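Local coordinates for Ribose/Galactose Isomerase (Vibrio parahaemolyticus, PDB 3ONO), which probably interconverts aldose and ketose sugar phosphates as an isomerase of the LacAB/RpiB family, at residues 4-9 against 67-72; 59-64 against 193-198. All coordinates share one frame; numbering follows the deposited sequence. Where two conformers were deposited one is given.

Interaction 1 joins two neighbouring inner strands of the parallel sheet, near the middle of the chain, while interaction 2 lies about 12 Å from the chain centre, where a helix covering that sheet meets a helix from the C-terminal part. Both contacts are buried, but their chemistry differs: main-chain hydrogen bonds hold 4-9 to 67-72, whereas 59-64 and 193-198 meet mainly through apolar side chains, with no hydrogen bond between them. Helix 51-63 connects the two. It leads through a short loop into strand 69-74, its L62 packs against V70, and the O of L61 probably accepts a bond from the N of V67. The centres are about 10 Å apart.

Interaction 1: 4-9 against 67-72; sequences MKIALM and VDFVVT
L8 and V71 meet through their side-chain ends, CD1 of L8 lying 3.6 Å from CG1 of V71, and beside them CG2 of I6 packs against CG2 of V71. They sit on adjacent parallel strands, 5-8 and 69-74, in the sheet of an alpha-beta-alpha sandwich. L8 and I6 also touch helix 18-31, which covers this face. On the other face A7 CB rests 4.0 Å from CG1 of V67, and the selenium of selenomethionine M9 reaches CG1 of V70; M9 and V70 both continue onto helix 51-63.

Main-chain bonds zip the strands together. The N of A7 gives to the O of F69, the N of V71 to the O of A7 at 2.8 Å, and the N of M9 to the O of V71. At the far end the OG1 of T72, anti to its own N (chi1 -169°), donates to the O of M9.

The polar edge lies at K5 and D68. The N of D68 donates to the O of K5, and the N of K5 returns a nearly straight bond (170°) to OD2 of D68, on the anti side and somewhat out of the carboxylate plane (21°). Their charged ends stay apart, NZ of K5 lying 4.6 Å from OD2 of D68, and a water spans them, 3.1 Å from NZ of K5 and 2.8 Å from OD2 of D68.

Interaction 2: 59-64 against 193-198; sequences SILLNS and QECFFA
F196 swings its ring out toward I60, L61 and S64 because its CG stands opposite the backbone N (chi1 175°), while S64 holds OG between its N and carbonyl carbon (chi1 71°), presenting it to that ring. This is a helix-helix contact: the end of helix 51-63, which packs on the sheet of the alpha-beta-alpha sandwich, lies beside helix 190-199 of the C-terminal helical part. The short axes run in roughly the same direction, 28° apart, and approach no closer than 10.4 Å, a spacing that the F196 side chain helps to bridge.

CE1 of F196 meets both I60 and S64. CG2 of I60 comes obliquely to CE1 of F196 at 3.5 Å, the two side chains crossing at about a right angle. OG of S64 sits at the ring edge, near its plane and 3.6 Å from CE1 of F196, so the slightly positive rim probably faces the hydroxyl oxygen favourably, though this is no hydrogen bond. L61 approaches nearer the backbone: its CD2 lies 3.9 Å from CB of F196 and 4.1 Å from SG of C195. Beyond these, I205 and V209 of helix 203-212 also touch F196, making the ring part of a core shared by three helices, and F192 adds to the packing against I60 and L61.

The hydroxyl of S64 is fixed by its surroundings. It receives a bond from the N of A66, just past the helix end, and donates back to I60. One residue thus grips that carbonyl twice: OG of S64 lies 2.8 Å from O of I60, and N of S64 lies 3.1 Å from O of I60.

Interaction 1: 4-9 against 67-72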
# COMPACT_ATOMS: atom_id res chain seq x y z
N MSE A 4 27.04 10.98 -1.71
CA MSE A 4 26.45 12.22 -2.19
C MSE A 4 26.23 13.22 -1.06
O MSE A 4 26.30 12.88 0.12
CB MSE A 4 25.11 11.93 -2.87
CG MSE A 4 25.12 10.65 -3.68
SE MSE A 4 24.00 9.29 -2.84
CE MSE A 4 22.25 9.93 -3.45
N LYS A 5 25.97 14.46 -1.44
CA LYS A 5 25.47 15.45 -0.51
C LYS A 5 23.94 15.41 -0.67
O LYS A 5 23.44 15.53 -1.79
CB LYS A 5 26.00 16.84 -0.85
CG LYS A 5 27.50 16.98 -0.58
CD LYS A 5 27.97 18.42 -0.84
CE LYS A 5 28.14 18.70 -2.32
NZ LYS A 5 29.46 18.25 -2.85
N ILE A 6 23.23 15.21 0.43
CA ILE A 6 21.77 15.08 0.40
C ILE A 6 21.12 16.20 1.22
O ILE A 6 21.46 16.37 2.39
CB ILE A 6 21.34 13.73 0.98
CG1 ILE A 6 22.08 12.58 0.28
CG2 ILE A 6 19.81 13.55 0.86
CD1 ILE A 6 21.94 11.21 0.99
N ALA A 7 20.19 16.93 0.62
CA ALA A 7 19.46 17.95 1.37
C ALA A 7 18.07 17.46 1.73
O ALA A 7 17.32 17.05 0.86
CB ALA A 7 19.34 19.25 0.55
N LEU A 8 17.73 17.52 3.02
CA LEU A 8 16.36 17.24 3.46
C LEU A 8 15.64 18.57 3.56
O LEU A 8 16.19 19.53 4.11
CB LEU A 8 16.37 16.57 4.83
CG LEU A 8 15.02 16.42 5.52
CD1 LEU A 8 14.13 15.52 4.69
CD2 LEU A 8 15.24 15.83 6.93
N MSE A 9 14.44 18.67 3.01
CA MSE A 9 13.71 19.94 3.09
C MSE A 9 12.22 19.70 3.29
O MSE A 9 11.57 19.05 2.46
CB MSE A 9 13.98 20.81 1.86
CG MSE A 9 13.64 20.15 0.56
SE MSE A 9 14.08 21.34 -0.93
CE MSE A 9 16.00 21.28 -0.80
N VAL A 67 24.15 20.43 -3.79
CA VAL A 67 23.88 19.07 -3.35
C VAL A 67 23.61 18.18 -4.56
O VAL A 67 23.39 18.66 -5.67
CB VAL A 67 22.69 18.98 -2.36
CG1 VAL A 67 22.90 19.92 -1.18
CG2 VAL A 67 21.38 19.26 -3.08
N ASP A 68 23.64 16.87 -4.31
CA ASP A 68 23.44 15.87 -5.34
C ASP A 68 22.04 15.30 -5.34
O ASP A 68 21.59 14.78 -6.36
CB ASP A 68 24.44 14.72 -5.16
CG ASP A 68 25.88 15.21 -5.11
OD1 ASP A 68 26.28 15.89 -6.08
OD2 ASP A 68 26.56 14.93 -4.10
N PHE A 69 21.34 15.39 -4.21
CA PHE A 69 20.05 14.71 -4.05
C PHE A 69 19.21 15.46 -3.04
O PHE A 69 19.73 16.01 -2.06
CB PHE A 69 20.29 13.27 -3.56
CG PHE A 69 19.16 12.32 -3.90
CD1 PHE A 69 18.09 12.16 -3.04
CD2 PHE A 69 19.19 11.59 -5.08
CE1 PHE A 69 17.06 11.27 -3.33
CE2 PHE A 69 18.15 10.69 -5.39
CZ PHE A 69 17.08 10.54 -4.52
N VAL A 70 17.90 15.47 -3.26
CA VAL A 70 16.97 16.13 -2.36
C VAL A 70 15.94 15.14 -1.81
O VAL A 70 15.35 14.38 -2.55
CB VAL A 70 16.23 17.28 -3.11
CG1 VAL A 70 14.99 17.74 -2.33
CG2 VAL A 70 17.22 18.43 -3.38
N VAL A 71 15.75 15.17 -0.49
CA VAL A 71 14.66 14.42 0.13
C VAL A 71 13.65 15.46 0.58
O VAL A 71 13.99 16.40 1.28
CB VAL A 71 15.14 13.62 1.33
CG1 VAL A 71 13.91 13.00 2.06
CG2 VAL A 71 16.09 12.49 0.89
N THR A 72 12.40 15.31 0.15
CA THR A 72 11.40 16.30 0.52
C THR A 72 10.07 15.57 0.71
O THR A 72 10.04 14.34 0.78
CB THR A 72 11.31 17.43 -0.54
OG1 THR A 72 10.51 18.51 -0.04
CG2 THR A 72 10.75 16.92 -1.87
O HOH W 1 27.74 18.20 -5.77
O HOH W 2 29.27 15.38 -3.93

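Interaction 2: 59-64 against 193-198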
# COMPACT_ATOMS: atom_id res chain seq x y z
N SER A 59 15.61 23.48 -6.73
CA SER A 59 16.25 23.96 -7.97
C SER A 59 17.57 24.66 -7.66
O SER A 59 18.59 24.37 -8.29
CB SER A 59 15.35 24.92 -8.77
OG SER A 59 16.07 25.38 -9.92
N ILE A 60 17.56 25.55 -6.68
CA ILE A 60 18.77 26.33 -6.43
C ILE A 60 19.90 25.41 -5.98
O ILE A 60 21.03 25.50 -6.47
CB ILE A 60 18.53 27.46 -5.43
CG1 ILE A 60 17.62 28.51 -6.08
CG2 ILE A 60 19.86 28.10 -4.99
CD1 ILE A 60 17.04 29.53 -5.12
N LEU A 61 19.59 24.48 -5.08
CA LEU A 61 20.63 23.60 -4.56
C LEU A 61 21.10 22.59 -5.60
O LEU A 61 22.28 22.27 -5.64
CB LEU A 61 20.18 22.93 -3.27
CG LEU A 61 19.92 23.81 -2.04
CD1 LEU A 61 19.37 23.00 -0.87
CD2 LEU A 61 21.19 24.56 -1.61
N LEU A 62 20.19 22.05 -6.41
CA LEU A 62 20.59 21.04 -7.39
C LEU A 62 21.26 21.69 -8.60
O LEU A 62 22.30 21.23 -9.06
CB LEU A 62 19.40 20.17 -7.83
CG LEU A 62 18.93 19.19 -6.76
CD1 LEU A 62 17.52 18.70 -7.06
CD2 LEU A 62 19.88 17.99 -6.60
N ASN A 63 20.68 22.77 -9.10
CA ASN A 63 21.26 23.40 -10.27
C ASN A 63 22.61 24.07 -10.00
O ASN A 63 23.41 24.24 -10.92
CB ASN A 63 20.27 24.40 -10.88
CG ASN A 63 19.21 23.70 -11.70
OD1 ASN A 63 19.55 22.89 -12.56
ND2 ASN A 63 17.93 23.95 -11.41
N SER A 64 22.86 24.43 -8.74
CA SER A 64 24.13 25.10 -8.41
C SER A 64 25.15 24.03 -8.05
O SER A 64 26.31 24.32 -7.75
CB SER A 64 23.95 26.02 -7.21
OG SER A 64 23.75 25.26 -6.03
N GLN A 193 21.19 28.88 3.70
CA GLN A 193 22.32 29.68 3.25
C GLN A 193 23.65 28.99 3.55
O GLN A 193 24.57 29.01 2.73
CB GLN A 193 22.26 31.08 3.86
CG GLN A 193 21.11 31.91 3.31
CD GLN A 193 20.95 33.22 4.02
OE1 GLN A 193 21.91 33.76 4.58
NE2 GLN A 193 19.73 33.76 4.01
N GLU A 194 23.74 28.35 4.71
CA GLU A 194 24.98 27.71 5.11
C GLU A 194 25.34 26.59 4.14
O GLU A 194 26.50 26.44 3.76
CB GLU A 194 24.87 27.17 6.54
CG GLU A 194 26.19 26.65 7.09
CD GLU A 194 26.05 26.05 8.48
OE1 GLU A 194 24.98 26.24 9.11
OE2 GLU A 194 27.02 25.40 8.94
N CYS A 195 24.34 25.80 3.74
CA CYS A 195 24.56 24.74 2.78
C CYS A 195 24.90 25.34 1.42
O CYS A 195 25.92 25.02 0.82
CB CYS A 195 23.32 23.84 2.68
SG CYS A 195 23.34 22.64 1.33
N PHE A 196 24.05 26.25 0.94
CA PHE A 196 24.22 26.80 -0.39
C PHE A 196 25.57 27.47 -0.61
O PHE A 196 26.31 27.14 -1.53
CB PHE A 196 23.11 27.81 -0.70
CG PHE A 196 23.28 28.50 -2.02
CD1 PHE A 196 23.08 27.81 -3.20
CD2 PHE A 196 23.67 29.84 -2.08
CE1 PHE A 196 23.25 28.44 -4.43
CE2 PHE A 196 23.84 30.48 -3.29
CZ PHE A 196 23.64 29.80 -4.47
N PHE A 197 25.89 28.43 0.24
CA PHE A 197 27.10 29.21 0.03
C PHE A 197 28.38 28.40 0.19
O PHE A 197 29.40 28.71 -0.44
CB PHE A 197 27.09 30.46 0.92
CG PHE A 197 26.13 31.51 0.44
CD1 PHE A 197 26.26 32.07 -0.82
CD2 PHE A 197 25.09 31.94 1.25
CE1 PHE A 197 25.39 33.04 -1.26
CE2 PHE A 197 24.20 32.90 0.81
CZ PHE A 197 24.36 33.46 -0.45
N ALA A 198 28.33 27.37 1.01
CA ALA A 198 29.48 26.50 1.24
C ALA A 198 29.76 25.59 0.05
O ALA A 198 30.90 25.17 -0.16
CB ALA A 198 29.26 25.67 2.49